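Local coordinates for ureidoglycolate hydrolase (Arabidopsis thaliana, PDB 4PXE), which hydrolyses (S)-ureidoglycolate to glyoxylate, ammonium and carbon dioxide in plant purine breakdown, as a manganese-dependent homodimer of the peptidase M20 family, at residues E268-E273 with I318-E323; E287-A292 with P297-L302. One frame throughout, in Å; residues are numbered along the deposited sequence.

Interaction 1. Residues E268-E273 with I318-E323; sequences EKHVLE and IKKIQE
His270 lays one face of its imidazole against the side chain of Lys320, whose CB sits over the middle of the ring, 3.5 Å from the centroid and only 10° off the normal: a CH-pi contact. The ring reaches that place because CG stands beside the backbone N, anti to the carbonyl carbon (chi1 -62°). A looser contact brings His270 CD2 to 4.2 Å from Ile321 CG1; Ile321 otherwise turns to Leu234 and Phe339 of the underlying sheet.

The two helices, 256-272 and 311-332, lie side by side on the strands of the dimerization domain, which in M20 enzymes is inserted into the metal-binding catalytic domain. Beyond the pair, Glu268 reaches Arg332 of the second subunit in a salt bridge.

The polar contacts gather on Glu273 OE1. His270 ND1 donates to it at 2.9 Å in an almost straight bond of 176°, with the oxygen lying in the ring plane, while Lys320 NZ forms a salt bridge to the same atom at 3.0 Å. The two donors come from opposite faces of the carboxylate plane, so one oxygen is gripped between them. Lysine suits this site because its extended chain passes over the imidazole before its ammonium group meets the acid. The other ring nitrogen, NE2, is hydrogen-bonded to Ser324 OG, so both nitrogens have partners and the ring's rotation is fixed. An alanine in place of His270 would probably leave Glu273 OE1 without its straight N-H donor and open a gap beneath the aliphatic part of Lys320.

A water adds an indirect link, donating to His270 O and accepting from Lys320 NZ, each at 2.8 Å.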
loop_
_atom_site.group_PDB
_atom_site.type_symbol
_atom_site.label_atom_id
_atom_site.label_comp_id
_atom_site.label_asym_id
_atom_site.label_seq_id
_atom_site.Cartn_x
_atom_site.Cartn_y
_atom_site.Cartn_z
ATOM N N GLU A 268 -15.221 5.950 -13.146
ATOM C CA GLU A 268 -16.121 4.995 -13.779
ATOM C C GLU A 268 -17.325 5.687 -14.416
ATOM O O GLU A 268 -17.671 5.400 -15.574
ATOM C CB GLU A 268 -16.598 3.947 -12.772
ATOM C CG GLU A 268 -17.635 2.997 -13.363
ATOM C CD GLU A 268 -18.273 2.075 -12.343
ATOM O OE1 GLU A 268 -18.578 2.518 -11.216
ATOM O OE2 GLU A 268 -18.477 0.884 -12.677
ATOM N N LYS A 269 -17.944 6.599 -13.672
ATOM C CA LYS A 269 -19.093 7.353 -14.164
ATOM C C LYS A 269 -18.788 8.098 -15.463
ATOM O O LYS A 269 -19.549 8.013 -16.435
ATOM C CB LYS A 269 -19.565 8.342 -13.095
ATOM C CG LYS A 269 -20.763 9.185 -13.516
ATOM C CD LYS A 269 -21.221 10.128 -12.400
ATOM C CE LYS A 269 -20.157 11.157 -12.069
ATOM N NZ LYS A 269 -20.508 11.949 -10.842
ATOM N N HIS A 270 -17.674 8.821 -15.492
ATOM C CA HIS A 270 -17.357 9.641 -16.661
ATOM C C HIS A 270 -17.030 8.778 -17.879
ATOM O O HIS A 270 -17.361 9.134 -19.015
ATOM C CB HIS A 270 -16.226 10.629 -16.366
ATOM C CG HIS A 270 -16.573 11.619 -15.295
ATOM N ND1 HIS A 270 -17.797 12.249 -15.240
ATOM C CD2 HIS A 270 -15.872 12.062 -14.224
ATOM C CE1 HIS A 270 -17.835 13.042 -14.181
ATOM N NE2 HIS A 270 -16.677 12.952 -13.551
ATOM N N VAL A 271 -16.381 7.644 -17.650
ATOM C CA VAL A 271 -16.138 6.695 -18.737
ATOM C C VAL A 271 -17.470 6.233 -19.341
ATOM O O VAL A 271 -17.659 6.280 -20.562
ATOM C CB VAL A 271 -15.322 5.468 -18.237
ATOM C CG1 VAL A 271 -15.305 4.353 -19.297
ATOM C CG2 VAL A 271 -13.907 5.883 -17.890
ATOM N N LEU A 272 -18.395 5.807 -18.494
ATOM C CA LEU A 272 -19.702 5.334 -18.950
ATOM C C LEU A 272 -20.508 6.440 -19.640
ATOM O O LEU A 272 -21.327 6.159 -20.517
ATOM C CB LEU A 272 -20.486 4.706 -17.792
ATOM C CG LEU A 272 -19.849 3.463 -17.156
ATOM C CD1 LEU A 272 -20.701 2.938 -16.020
ATOM C CD2 LEU A 272 -19.619 2.378 -18.197
ATOM N N GLU A 273 -20.273 7.693 -19.255
ATOM C CA GLU A 273 -20.951 8.833 -19.879
ATOM C C GLU A 273 -20.564 9.052 -21.343
ATOM O O GLU A 273 -21.245 9.796 -22.058
ATOM C CB GLU A 273 -20.687 10.127 -19.095
ATOM C CG GLU A 273 -21.463 10.236 -17.792
ATOM C CD GLU A 273 -20.961 11.365 -16.895
ATOM O OE1 GLU A 273 -19.924 11.989 -17.214
ATOM O OE2 GLU A 273 -21.614 11.622 -15.859
ATOM N N ILE A 318 -10.942 12.957 -19.323
ATOM C CA ILE A 318 -9.917 13.593 -18.493
ATOM C C ILE A 318 -10.403 14.924 -17.905
ATOM O O ILE A 318 -10.223 15.184 -16.718
ATOM C CB ILE A 318 -8.616 13.821 -19.275
ATOM C CG1 ILE A 318 -8.003 12.488 -19.707
ATOM C CG2 ILE A 318 -7.611 14.624 -18.446
ATOM C CD1 ILE A 318 -6.827 12.662 -20.642
ATOM N N LYS A 319 -11.019 15.763 -18.729
ATOM C CA LYS A 319 -11.551 17.039 -18.237
ATOM C C LYS A 319 -12.582 16.830 -17.130
ATOM O O LYS A 319 -12.572 17.541 -16.113
ATOM C CB LYS A 319 -12.167 17.849 -19.383
ATOM C CG LYS A 319 -11.198 18.162 -20.507
ATOM C CD LYS A 319 -11.747 19.238 -21.435
ATOM C CE LYS A 319 -11.021 19.247 -22.778
ATOM N NZ LYS A 319 -11.587 18.228 -23.712
ATOM N N LYS A 320 -13.477 15.862 -17.315
ATOM C CA LYS A 320 -14.501 15.571 -16.318
ATOM C C LYS A 320 -13.872 15.048 -15.031
ATOM O O LYS A 320 -14.331 15.382 -13.943
ATOM C CB LYS A 320 -15.526 14.560 -16.832
ATOM C CG LYS A 320 -16.414 15.061 -17.977
ATOM C CD LYS A 320 -17.329 13.944 -18.427
ATOM C CE LYS A 320 -18.388 14.415 -19.413
ATOM N NZ LYS A 320 -19.232 13.246 -19.796
ATOM N N ILE A 321 -12.830 14.233 -15.151
ATOM C CA ILE A 321 -12.152 13.732 -13.956
ATOM C C ILE A 321 -11.535 14.887 -13.157
ATOM O O ILE A 321 -11.635 14.919 -11.925
ATOM C CB ILE A 321 -11.094 12.668 -14.301
ATOM C CG1 ILE A 321 -11.788 11.394 -14.797
ATOM C CG2 ILE A 321 -10.216 12.356 -13.077
ATOM C CD1 ILE A 321 -10.853 10.400 -15.454
ATOM N N GLN A 322 -10.926 15.849 -13.849
ATOM C CA GLN A 322 -10.346 16.998 -13.157
ATOM C C GLN A 322 -11.419 17.841 -12.478
ATOM O O GLN A 322 -11.239 18.293 -11.341
ATOM C CB GLN A 322 -9.499 17.861 -14.091
ATOM C CG GLN A 322 -8.726 18.931 -13.329
ATOM C CD GLN A 322 -7.557 19.498 -14.106
ATOM O OE1 GLN A 322 -7.337 19.153 -15.271
ATOM N NE2 GLN A 322 -6.788 20.372 -13.458
ATOM N N GLU A 323 -12.544 18.040 -13.163
ATOM C CA GLU A 323 -13.681 18.739 -12.569
ATOM C C GLU A 323 -14.178 18.028 -11.311
ATOM O O GLU A 323 -14.397 18.659 -10.272
ATOM C CB GLU A 323 -14.813 18.910 -13.591
ATOM C CG GLU A 323 -14.467 19.902 -14.699
ATOM C CD GLU A 323 -15.455 19.898 -15.859
ATOM O OE1 GLU A 323 -16.355 19.029 -15.894
ATOM O OE2 GLU A 323 -15.322 20.771 -16.743
HETATM O O HOH W 1 -17.441 11.289 -20.773
#

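Interaction 2. Residues E287-A292 with P297-L302; sequences ELHPGA and PSKSHL
A beta hairpin, made of strands 280-289 and 295-308 in the dimerization domain, brings these segments together with a classic beta bulge next to its turn. In the regular part, Glu287 and His301 form an antiparallel hydrogen-bonded pair: Glu287 N reaches His301 O at 2.8 Å, and His301 N returns to Glu287 O. Leu288 and Ser300 make the non-hydrogen-bonded pair that follows. Next, His289 N bonds to Lys299 O at 2.9 Å, but His289 O takes two donors, Ser298 N at 2.9 Å and the more distant Lys299 N at 3.3 Å. Thus Ser298 and Lys299 both face His289, which defines the bulge. The cis peptide before Pro290 then turns the chain out of the strand.

On one face of the hairpin, Glu287 and His301 run side by side, OE1 lying 3.8 Å from CD2 with the carboxylate and ring planes 34° apart; the imidazole nitrogens bond instead to Glu237 and Glu303. With CG anti to the backbone N (chi1 169°), the His289 ring is carried to the bulge, where its edge at CD2 meets Ser298 OG at 3.6 Å. Tyr98 of the second subunit meets this imidazole edge-to-face.

The other face carries Leu288, whose branches divide their work: CD1 touches Pro297 CG at 3.9 Å, and CD2 touches Ser300 CB. Leucine and the neighbouring loop proline suit a place where Leu286 and Val283 of the second subunit pack on Leu288 and Pro297. Small Ser300 fits beneath helix 256-272, its hydroxyl bonded to Ala256 O.

Main-chain bonds therefore set the pairing, leaving side chains on the Glu287-His289 face to take polar and aromatic partners, while Leu288's face is shared between the partner subunit and helix 256-272.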
loop_
_atom_site.group_PDB
_atom_site.type_symbol
_atom_site.label_atom_id
_atom_site.label_comp_id
_atom_site.label_asym_id
_atom_site.label_seq_id
_atom_site.Cartn_x
_atom_site.Cartn_y
_atom_site.Cartn_z
ATOM N N GLU A 287 -3.692 4.407 -2.699
ATOM C CA GLU A 287 -2.912 4.209 -1.482
ATOM C C GLU A 287 -3.294 5.220 -0.427
ATOM O O GLU A 287 -3.475 6.406 -0.725
ATOM C CB GLU A 287 -1.420 4.311 -1.785
ATOM C CG GLU A 287 -0.939 3.257 -2.780
ATOM C CD GLU A 287 0.513 3.428 -3.173
ATOM O OE1 GLU A 287 1.041 4.552 -3.038
ATOM O OE2 GLU A 287 1.121 2.432 -3.627
ATOM N N LEU A 288 -3.424 4.737 0.805
ATOM C CA LEU A 288 -3.735 5.599 1.945
ATOM C C LEU A 288 -2.527 5.781 2.853
ATOM O O LEU A 288 -1.745 4.855 3.076
ATOM C CB LEU A 288 -4.893 5.024 2.753
ATOM C CG LEU A 288 -6.190 4.683 2.016
ATOM C CD1 LEU A 288 -7.229 4.092 2.967
ATOM C CD2 LEU A 288 -6.726 5.926 1.284
ATOM N N HIS A 289 -2.390 6.993 3.383
ATOM C CA HIS A 289 -1.377 7.304 4.380
ATOM C C HIS A 289 -2.082 7.896 5.591
ATOM O O HIS A 289 -2.954 8.751 5.442
ATOM C CB HIS A 289 -0.382 8.325 3.820
ATOM C CG HIS A 289 0.540 8.900 4.852
ATOM N ND1 HIS A 289 1.728 8.300 5.210
ATOM C CD2 HIS A 289 0.441 10.020 5.610
ATOM C CE1 HIS A 289 2.325 9.026 6.139
ATOM N NE2 HIS A 289 1.560 10.071 6.405
ATOM N N PRO A 290 -1.693 7.466 6.805
ATOM C CA PRO A 290 -0.565 6.568 7.106
ATOM C C PRO A 290 -0.826 5.073 6.908
ATOM O O PRO A 290 0.121 4.282 7.001
ATOM C CB PRO A 290 -0.284 6.858 8.590
ATOM C CG PRO A 290 -1.565 7.297 9.118
ATOM C CD PRO A 290 -2.266 8.060 8.025
ATOM N N GLY A 291 -2.067 4.687 6.626
ATOM C CA GLY A 291 -2.372 3.284 6.398
ATOM C C GLY A 291 -2.372 2.458 7.669
ATOM O O GLY A 291 -1.782 1.375 7.724
ATOM N N ALA A 292 -3.025 2.981 8.698
ATOM C CA ALA A 292 -3.203 2.240 9.938
ATOM C C ALA A 292 -4.694 2.184 10.227
ATOM O O ALA A 292 -5.423 3.125 9.915
ATOM C CB ALA A 292 -2.465 2.913 11.075
ATOM N N PRO A 297 -7.125 8.520 7.287
ATOM C CA PRO A 297 -6.158 8.877 6.241
ATOM C C PRO A 297 -6.006 10.387 6.055
ATOM O O PRO A 297 -7.005 11.083 5.858
ATOM C CB PRO A 297 -6.756 8.243 4.976
ATOM C CG PRO A 297 -7.556 7.083 5.481
ATOM C CD PRO A 297 -8.126 7.542 6.819
ATOM N N SER A 298 -4.762 10.864 6.113
ATOM C CA SER A 298 -4.452 12.279 5.898
ATOM C C SER A 298 -3.951 12.536 4.482
ATOM O O SER A 298 -3.874 13.677 4.047
ATOM C CB SER A 298 -3.418 12.795 6.910
ATOM O OG SER A 298 -2.237 12.016 6.896
ATOM N N LYS A 299 -3.590 11.474 3.772
ATOM C CA LYS A 299 -3.204 11.588 2.374
ATOM C C LYS A 299 -3.721 10.381 1.619
ATOM O O LYS A 299 -3.683 9.262 2.121
ATOM C CB LYS A 299 -1.689 11.674 2.223
ATOM C CG LYS A 299 -1.055 12.939 2.755
ATOM C CD LYS A 299 0.311 13.163 2.128
ATOM C CE LYS A 299 1.190 11.923 2.234
ATOM N NZ LYS A 299 2.534 12.153 1.624
ATOM N N SER A 300 -4.226 10.611 0.414
ATOM C CA SER A 300 -4.545 9.508 -0.476
ATOM C C SER A 300 -3.916 9.782 -1.830
ATOM O O SER A 300 -3.729 10.931 -2.219
ATOM C CB SER A 300 -6.052 9.314 -0.599
ATOM O OG SER A 300 -6.683 10.466 -1.139
ATOM N N HIS A 301 -3.585 8.708 -2.534
ATOM C CA HIS A 301 -2.826 8.770 -3.773
ATOM C C HIS A 301 -3.494 7.816 -4.746
ATOM O O HIS A 301 -3.589 6.616 -4.466
ATOM C CB HIS A 301 -1.380 8.327 -3.488
ATOM C CG HIS A 301 -0.527 8.165 -4.709
ATOM N ND1 HIS A 301 0.309 9.159 -5.176
ATOM C CD2 HIS A 301 -0.359 7.110 -5.542
ATOM C CE1 HIS A 301 0.938 8.728 -6.258
ATOM N NE2 HIS A 301 0.552 7.488 -6.499
ATOM N N LEU A 302 -3.974 8.351 -5.869
ATOM C CA LEU A 302 -4.596 7.537 -6.918
ATOM C C LEU A 302 -3.794 7.640 -8.189
ATOM O O LEU A 302 -3.271 8.706 -8.518
ATOM C CB LEU A 302 -5.997 8.033 -7.268
ATOM C CG LEU A 302 -7.055 8.148 -6.191
ATOM C CD1 LEU A 302 -6.941 9.524 -5.554
ATOM C CD2 LEU A 302 -8.446 7.911 -6.772
#

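Both contacts belong to the dimerization region and border the second subunit, yet they hold different elements: interaction 1 joins helices 256-272 and 311-332, interaction 2 the two hairpin strands that lie between those helices in sequence. Their centres are about 23 Å apart and they do not touch; helix 256-272 links them, since it also covers Ser300 and Leu302. Each is partly buried. In interaction 1 a buried imidazole is bordered by an exposed acid, and a single direct polar bond crosses, a salt bridge between side chains. Interaction 2 depends on main-chain hydrogen bonds, and the second subunit meets it on both faces, at Leu288 and at His289.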